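Side-chain contacts in periplasmic aliphatic sulphonates-binding protein (Escherichia coli, PDB 2X26), which probably binds aliphatic sulfonates in the periplasm as the solute-binding component of an ABC transport system: residues H22-L25 against E26-Y29; G60-P63 against P64-Q68; A127-K130 against F131-Q135; D143-A146 against A147-G151. All coordinates share one frame; numbering follows the deposited sequence. Where two conformers were deposited one is given.

Contact 1: residues H22-L25 against E26-Y29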
# COMPACT_ATOMS: atom_id res chain seq x y z
N HIS A 22 19.03 -3.76 2.14
CA HIS A 22 20.10 -3.33 3.04
C HIS A 22 20.27 -4.22 4.25
O HIS A 22 21.13 -3.97 5.09
CB HIS A 22 19.91 -1.86 3.43
CG HIS A 22 20.13 -0.92 2.28
ND1 HIS A 22 21.33 -0.29 2.08
CD2 HIS A 22 19.32 -0.52 1.29
CE1 HIS A 22 21.26 0.46 1.00
NE2 HIS A 22 20.04 0.36 0.50
N GLN A 23 19.46 -5.28 4.34
CA GLN A 23 19.51 -6.21 5.45
C GLN A 23 19.32 -5.56 6.82
O GLN A 23 19.84 -6.02 7.81
CB GLN A 23 20.77 -7.12 5.41
CG GLN A 23 20.71 -8.02 4.16
CD GLN A 23 21.78 -9.08 4.11
OE1 GLN A 23 22.63 -9.13 4.97
NE2 GLN A 23 21.74 -9.94 3.09
N LEU A 24 18.56 -4.48 6.86
CA LEU A 24 18.42 -3.72 8.11
C LEU A 24 17.78 -4.51 9.25
O LEU A 24 18.25 -4.43 10.38
CB LEU A 24 17.64 -2.44 7.87
CG LEU A 24 18.24 -1.43 6.88
CD1 LEU A 24 17.25 -0.29 6.77
CD2 LEU A 24 19.66 -0.97 7.32
N LEU A 25 16.74 -5.29 8.94
CA LEU A 25 16.06 -6.06 9.99
C LEU A 25 16.91 -7.21 10.48
O LEU A 25 16.95 -7.50 11.66
CB LEU A 25 14.71 -6.61 9.50
CG LEU A 25 13.61 -5.59 9.28
CD1 LEU A 25 12.31 -6.29 8.94
CD2 LEU A 25 13.37 -4.66 10.48
N GLU A 26 17.60 -7.86 9.56
CA GLU A 26 18.47 -8.96 9.95
C GLU A 26 19.54 -8.46 10.92
O GLU A 26 19.85 -9.14 11.90
CB GLU A 26 19.07 -9.64 8.72
CG GLU A 26 18.07 -10.44 7.86
CD GLU A 26 17.33 -9.61 6.85
OE1 GLU A 26 17.47 -8.37 6.82
OE2 GLU A 26 16.58 -10.22 6.05
N LYS A 27 20.08 -7.27 10.65
CA LYS A 27 21.12 -6.72 11.48
C LYS A 27 20.54 -6.17 12.79
O LYS A 27 21.16 -6.34 13.85
CB LYS A 27 21.86 -5.63 10.73
CG LYS A 27 22.68 -6.15 9.57
CD LYS A 27 23.49 -5.02 8.93
CE LYS A 27 22.65 -4.10 8.05
NZ LYS A 27 23.18 -2.68 7.93
N ARG A 28 19.34 -5.54 12.73
CA ARG A 28 18.79 -4.96 13.97
C ARG A 28 18.23 -5.94 14.96
O ARG A 28 18.28 -5.69 16.16
CB ARG A 28 17.72 -3.94 13.70
CG ARG A 28 18.32 -2.78 13.09
CD ARG A 28 17.34 -1.70 12.93
NE ARG A 28 18.00 -0.68 12.17
CZ ARG A 28 17.47 0.50 11.92
NH1 ARG A 28 16.25 0.76 12.37
NH2 ARG A 28 18.16 1.38 11.22
N TYR A 29 17.69 -7.04 14.46
CA TYR A 29 17.07 -8.07 15.24
C TYR A 29 17.79 -9.46 14.95
O TYR A 29 17.21 -10.34 14.33
CB TYR A 29 15.59 -8.12 14.90
CG TYR A 29 14.92 -6.78 15.12
CD1 TYR A 29 14.58 -6.37 16.42
CD2 TYR A 29 14.63 -5.93 14.06
CE1 TYR A 29 13.96 -5.10 16.63
CE2 TYR A 29 14.02 -4.66 14.28
CZ TYR A 29 13.67 -4.28 15.57
OH TYR A 29 13.06 -3.05 15.84
O HOH W 1 23.07 -1.24 5.57
O HOH W 2 15.91 -6.20 6.31
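Leu25 and Tyr29 meet one turn apart, where CD2 of the leucine lies 3.9 Å from CE2 of the tyrosine ring and the two side chains run at a slant to each other. The backbone draws them together: Tyr29 N donates to Leu25 O at 2.9 Å, and the same carbonyl oxygen sits at the edge of the tyrosine ring, near its plane. Leu24, the residue before Leu25, accepts Arg28 N at its carbonyl O at 2.8 Å, while CG of Arg28 passes beside that oxygen before the arginine chain extends to a salt bridge with Glu211. Gln23 has positive phi; it closes helix 14-21 as a Schellman motif and at the same time holds the N-cap position of helix 24-28, so the Schellman turn of one helix runs straight into the cap of the next. Glu26 turns back toward this start. With its chain bent at chi2 (85°), OE1 comes to 3.3 Å from Gln23 CA and takes a hydrogen bond from a water that in turn accepts Leu25 N at 2.9 Å. OE2 of Glu26 is bonded to Trp36 NE1. Lys27 folds over the other carbonyls of the turn, its CE 3.3 Å from His22 O and its NZ donating to a second water. Leu25 is buried against strands 4-9 and 33-38 and reaches Thr208 of helix 199-218, which Leu24 also touches.

Contact 2: residues G60-P63 against P64-Q68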
# COMPACT_ATOMS: atom_id res chain seq x y z
N GLY A 60 -2.04 -1.23 -0.26
CA GLY A 60 -2.73 0.04 -0.40
C GLY A 60 -3.97 0.09 0.46
O GLY A 60 -4.23 -0.82 1.24
N ASP A 61 -4.76 1.15 0.29
CA ASP A 61 -5.95 1.31 1.12
C ASP A 61 -7.13 0.39 0.73
O ASP A 61 -8.02 0.08 1.57
CB ASP A 61 -6.37 2.79 1.17
CG ASP A 61 -6.58 3.43 -0.20
OD1 ASP A 61 -5.79 3.15 -1.13
OD2 ASP A 61 -7.54 4.26 -0.32
N ILE A 62 -7.11 -0.14 -0.49
CA ILE A 62 -8.25 -0.90 -0.95
C ILE A 62 -8.29 -2.38 -0.52
O ILE A 62 -9.32 -2.81 0.04
CB ILE A 62 -8.46 -0.80 -2.50
CG1 ILE A 62 -8.63 0.66 -2.96
CG2 ILE A 62 -9.65 -1.71 -2.92
CD1 ILE A 62 -9.57 1.50 -2.09
N PRO A 63 -7.20 -3.15 -0.74
CA PRO A 63 -7.28 -4.58 -0.39
C PRO A 63 -7.79 -4.88 1.02
O PRO A 63 -8.55 -5.83 1.17
CB PRO A 63 -5.86 -5.11 -0.68
CG PRO A 63 -5.36 -4.20 -1.85
CD PRO A 63 -5.93 -2.83 -1.46
N PRO A 64 -7.39 -4.12 2.06
CA PRO A 64 -7.85 -4.46 3.39
C PRO A 64 -9.35 -4.36 3.56
O PRO A 64 -9.91 -5.06 4.41
CB PRO A 64 -7.26 -3.38 4.29
CG PRO A 64 -6.06 -2.88 3.53
CD PRO A 64 -6.38 -3.05 2.08
N ILE A 65 -9.99 -3.46 2.80
CA ILE A 65 -11.45 -3.32 2.92
C ILE A 65 -12.10 -4.63 2.48
O ILE A 65 -13.01 -5.15 3.16
CB ILE A 65 -11.97 -2.14 2.04
CG1 ILE A 65 -11.39 -0.85 2.57
CG2 ILE A 65 -13.53 -2.14 2.05
CD1 ILE A 65 -11.61 0.43 1.63
N PHE A 66 -11.66 -5.18 1.35
CA PHE A 66 -12.18 -6.51 0.92
C PHE A 66 -11.98 -7.61 1.97
O PHE A 66 -12.92 -8.36 2.27
CB PHE A 66 -11.53 -6.96 -0.39
CG PHE A 66 -12.03 -6.25 -1.58
CD1 PHE A 66 -12.99 -6.82 -2.39
CD2 PHE A 66 -11.53 -5.00 -1.90
CE1 PHE A 66 -13.46 -6.15 -3.49
CE2 PHE A 66 -12.00 -4.33 -3.02
CZ PHE A 66 -12.97 -4.90 -3.80
N ALA A 67 -10.80 -7.70 2.55
CA ALA A 67 -10.53 -8.76 3.54
C ALA A 67 -11.38 -8.55 4.82
O ALA A 67 -11.96 -9.48 5.37
CB ALA A 67 -8.98 -8.81 3.87
N GLN A 68 -11.48 -7.30 5.27
CA GLN A 68 -12.15 -7.06 6.52
C GLN A 68 -13.64 -7.23 6.32
O GLN A 68 -14.36 -7.70 7.22
CB GLN A 68 -11.74 -5.69 7.11
CG GLN A 68 -10.17 -5.71 7.40
CD GLN A 68 -9.54 -4.32 7.61
OE1 GLN A 68 -10.10 -3.27 7.21
NE2 GLN A 68 -8.36 -4.32 8.22
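The rings of Pro64 and Pro63 lie side by side and point the same way, with Pro63 CB 3.5 Å from Pro64 CD, a close approach of rings joined by one peptide bond. The Pro64 ring also reaches back to the loop before the helix, its CD 3.2 Å from Gly60 O. As a proline it has no N-H to give. Ile62 O accepts Ile65 N, three residues on, at 2.9 Å. That bond is bent, 134° at the hydrogen, and its donor stands well above the carbonyl plane. An alanine at Pro64 would remove the CG and CD that touch Gly60 O, and with CD the contact to the Pro63 ring, and is likely to leave a gap and a less rigid first turn. Ile65 places its CD1 3.6 Å from Asp61 O. Phe66 lies alongside Ile62, pointing the same way; the isoleucine's CG2, anti to its own backbone N, meets the ring edge at CE2, 3.5 Å away. Ala67 N then donates to Pro63 O at 3.2 Å, nearly straight and in the carbonyl plane, and Gln68 N continues the helix by bonding Pro64 O. The turn lies in the first part of helix 62-69, which follows strand 56-59 after a short loop. Ile62 and Ile65 face helix 255-270, Pro63 and Ala67 rest on helix 42-51, and Pro64 and Gln68 lie against Leu189 of strand 186-191, with Gln68 NE2 also bonded to Leu74 O at the start of strand 74-80.

Contact 3: residues A127-K130 against F131-Q135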
# COMPACT_ATOMS: atom_id res chain seq x y z
N ALA A 127 -17.16 15.78 -10.89
CA ALA A 127 -17.61 16.37 -12.14
C ALA A 127 -19.11 16.10 -12.38
O ALA A 127 -19.67 16.38 -13.47
CB ALA A 127 -16.72 15.81 -13.30
N GLY A 128 -19.77 15.58 -11.35
CA GLY A 128 -21.23 15.37 -11.38
C GLY A 128 -21.59 14.19 -12.26
O GLY A 128 -22.63 14.23 -12.92
N LEU A 129 -20.74 13.15 -12.26
CA LEU A 129 -20.96 11.96 -13.09
C LEU A 129 -20.94 10.67 -12.30
O LEU A 129 -20.38 10.62 -11.19
CB LEU A 129 -19.94 11.89 -14.23
CG LEU A 129 -19.85 13.08 -15.20
CD1 LEU A 129 -18.66 12.92 -16.15
CD2 LEU A 129 -21.15 13.28 -16.03
N LYS A 130 -21.56 9.63 -12.85
CA LYS A 130 -21.50 8.29 -12.26
C LYS A 130 -20.96 7.29 -13.31
O LYS A 130 -20.76 7.66 -14.46
CB LYS A 130 -22.91 7.88 -11.81
CG LYS A 130 -23.47 8.61 -10.57
CD LYS A 130 -24.82 7.98 -10.19
CE LYS A 130 -25.31 8.47 -8.82
NZ LYS A 130 -25.90 9.86 -8.80
N PHE A 131 -20.73 6.04 -12.92
CA PHE A 131 -20.26 5.03 -13.89
C PHE A 131 -21.24 4.79 -15.03
O PHE A 131 -20.86 4.27 -16.08
CB PHE A 131 -19.96 3.68 -13.21
CG PHE A 131 -18.56 3.55 -12.72
CD1 PHE A 131 -17.78 4.67 -12.44
CD2 PHE A 131 -18.02 2.29 -12.50
CE1 PHE A 131 -16.45 4.52 -11.96
CE2 PHE A 131 -16.75 2.14 -12.02
CZ PHE A 131 -15.95 3.24 -11.76
N THR A 132 -22.50 5.15 -14.80
CA THR A 132 -23.52 4.97 -15.85
C THR A 132 -23.40 6.09 -16.87
O THR A 132 -24.09 6.08 -17.88
CB THR A 132 -24.97 4.84 -15.29
OG1 THR A 132 -25.24 5.87 -14.34
CG2 THR A 132 -25.18 3.49 -14.65
N ASP A 133 -22.50 7.05 -16.61
CA ASP A 133 -22.34 8.22 -17.49
C ASP A 133 -21.13 8.03 -18.43
O ASP A 133 -20.93 8.83 -19.34
CB ASP A 133 -22.21 9.52 -16.69
CG ASP A 133 -23.51 9.90 -15.96
OD1 ASP A 133 -24.60 10.00 -16.62
OD2 ASP A 133 -23.46 10.14 -14.73
N ILE A 134 -20.34 6.99 -18.19
CA ILE A 134 -19.26 6.58 -19.12
C ILE A 134 -19.41 5.10 -19.50
O ILE A 134 -20.39 4.46 -19.12
CB ILE A 134 -17.84 6.78 -18.52
CG1 ILE A 134 -17.64 5.87 -17.32
CG2 ILE A 134 -17.65 8.25 -18.04
CD1 ILE A 134 -16.19 5.72 -16.84
N GLN A 135 -18.44 4.57 -20.22
CA GLN A 135 -18.37 3.14 -20.51
C GLN A 135 -17.19 2.50 -19.76
O GLN A 135 -16.06 2.49 -20.28
CB GLN A 135 -18.26 2.93 -22.03
CG GLN A 135 -19.55 3.19 -22.80
CD GLN A 135 -19.72 2.29 -24.03
OE1 GLN A 135 -19.09 2.50 -25.07
NE2 GLN A 135 -20.58 1.29 -23.92
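A type I beta turn, Lys130 to Asp133, carries the chain from helix 115-126 toward strand 135-138 and is tied by a reciprocal pair of bonds. Lys130 N donates to Asp133 OD2 at 2.7 Å, using the lone pair of that oxygen that faces away from the other carboxylate oxygen, and Asp133 N returns to Lys130 O at 2.8 Å. The second donor stands 55° above the carbonyl plane. Asp133 CG is anti to its carbonyl carbon (chi1 -68°), a setting that swings the carboxylate back over the loop and brings OD2 to 3.5 Å from Leu129 CA. The Leu129 side chain slants across the aspartate, its CD2 4.0 Å from Asp133 CB. A leucine in place of Asp133 would probably leave Lys130 N without its acceptor and the turn less firmly held. Just upstream, Gly128, with positive phi, ends helix 115-126 as the C-prime residue of a Schellman motif. Phe131 turns its ring inward onto Leu120, Leu121 and Leu124 of that helix, and meets Phe110 at the end of strand 107-110, while Ile134 touches Leu124 and Val108, tying the loop to helix and sheet.

Contact 4: residues D143-A146 against A147-G151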
# COMPACT_ATOMS: atom_id res chain seq x y z
N ASP A 143 -3.51 -5.49 -20.23
CA ASP A 143 -4.59 -5.44 -21.22
C ASP A 143 -5.07 -4.01 -21.49
O ASP A 143 -5.45 -3.67 -22.64
CB ASP A 143 -5.78 -6.32 -20.79
CG ASP A 143 -5.46 -7.82 -20.80
OD1 ASP A 143 -4.57 -8.26 -21.57
OD2 ASP A 143 -6.10 -8.56 -20.01
N ALA A 144 -5.09 -3.18 -20.43
CA ALA A 144 -5.48 -1.81 -20.57
C ALA A 144 -4.46 -0.98 -21.35
O ALA A 144 -4.86 -0.12 -22.14
CB ALA A 144 -5.74 -1.19 -19.17
N ARG A 145 -3.18 -1.21 -21.09
CA ARG A 145 -2.07 -0.51 -21.76
C ARG A 145 -2.20 -0.70 -23.28
O ARG A 145 -2.11 0.27 -24.05
CB ARG A 145 -0.72 -1.02 -21.26
CG ARG A 145 0.51 -0.37 -21.94
CD ARG A 145 1.78 -0.90 -21.33
NE ARG A 145 1.85 -2.36 -21.45
CZ ARG A 145 2.35 -3.19 -20.53
NH1 ARG A 145 2.84 -2.74 -19.38
NH2 ARG A 145 2.35 -4.49 -20.78
N ALA A 146 -2.48 -1.94 -23.69
CA ALA A 146 -2.64 -2.24 -25.11
C ALA A 146 -3.83 -1.52 -25.72
O ALA A 146 -3.71 -0.92 -26.79
CB ALA A 146 -2.75 -3.75 -25.34
N ALA A 147 -4.98 -1.59 -25.05
CA ALA A 147 -6.18 -0.99 -25.55
C ALA A 147 -6.02 0.51 -25.75
O ALA A 147 -6.48 1.07 -26.75
CB ALA A 147 -7.34 -1.30 -24.61
N PHE A 148 -5.36 1.16 -24.78
CA PHE A 148 -5.10 2.60 -24.80
C PHE A 148 -4.17 2.94 -25.98
O PHE A 148 -4.46 3.88 -26.73
CB PHE A 148 -4.53 2.98 -23.44
CG PHE A 148 -4.31 4.46 -23.23
CD1 PHE A 148 -5.32 5.42 -23.47
CD2 PHE A 148 -3.09 4.89 -22.74
CE1 PHE A 148 -5.09 6.79 -23.26
CE2 PHE A 148 -2.85 6.26 -22.51
CZ PHE A 148 -3.84 7.21 -22.76
N GLN A 149 -3.09 2.17 -26.16
CA GLN A 149 -2.17 2.39 -27.29
C GLN A 149 -2.84 2.21 -28.65
O GLN A 149 -2.49 2.89 -29.63
CB GLN A 149 -0.94 1.49 -27.19
CG GLN A 149 0.06 1.97 -26.18
CD GLN A 149 1.08 0.91 -25.84
OE1 GLN A 149 0.93 -0.25 -26.23
NE2 GLN A 149 2.11 1.29 -25.10
N GLN A 150 -3.82 1.32 -28.71
CA GLN A 150 -4.53 1.02 -29.96
C GLN A 150 -5.76 1.91 -30.23
O GLN A 150 -6.52 1.67 -31.22
CB GLN A 150 -4.89 -0.44 -29.96
CG GLN A 150 -3.65 -1.34 -29.92
CD GLN A 150 -3.99 -2.75 -29.56
OE1 GLN A 150 -5.16 -3.12 -29.52
NE2 GLN A 150 -2.97 -3.55 -29.26
N GLY A 151 -5.95 2.89 -29.35
CA GLY A 151 -7.05 3.88 -29.42
C GLY A 151 -8.40 3.23 -29.19
O GLY A 151 -9.41 3.75 -29.66
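Ala146 O accepts Gln150 N at 3.0 Å, and the side chain of Gln150 runs past the same oxygen, its CG 3.2 Å from it. With CG anti to the carbonyl carbon (chi1 -63°) and the chain extended beyond, the amide of Gln150 runs back along the helix until NE2 lies 3.9 Å from Ala146 CB. One residue earlier the backbone pattern repeats, as Gln149 N donates to Arg145 O at 3.0 Å. The Gln149 side chain was modelled in two conformers, and its place beside Arg145 is therefore doubtful; in one of them CG of Arg145 is the arginine atom nearest the amide, whose NE2 has a weak hydrogen bond to Gln169 OE1. These bonds belong to the last turns of helix 141-149, which Gly151 closes: its positive phi completes a Schellman motif, in which Gly151 N bonds Phe148 O. Earlier in the helix Phe148 N bonds Ala144 O, and the phenylalanine CB rests 3.4 Å from the same oxygen. Its CG is anti to the backbone N (chi1 -175°), a torsion that carries the ring away from the preceding turn and onto Trp156 of strand 155-159 and Val153. Ala144, buried, also touches Trp156, as does Arg145, so one side of the helix is packed on the sheet. One residue before Phe148, Ala147 N donates to Asp143 O, with Ala147 CB 3.6 Å from that carbonyl oxygen.

The four contacts follow one another along the chain; none nests in or crosses another. Contact 1 comes first, at the junction of helices 14-21 and 24-28, beside the sheet that holds strands 4-9 and 33-38. After strand 33-38, helix 42-51 and strand 56-59 of that same sheet comes contact 2, in helix 62-69. Contacts 3 and 4 flank the second five-stranded sheet: contact 3 closes the loop between helix 115-126 and strand 135-138, and contact 4 ends helix 141-149 before strand 155-159. Contacts 3 and 4 lie with centres about 21 Å apart, and contact 1 is on the opposite side of the chain's centre from both.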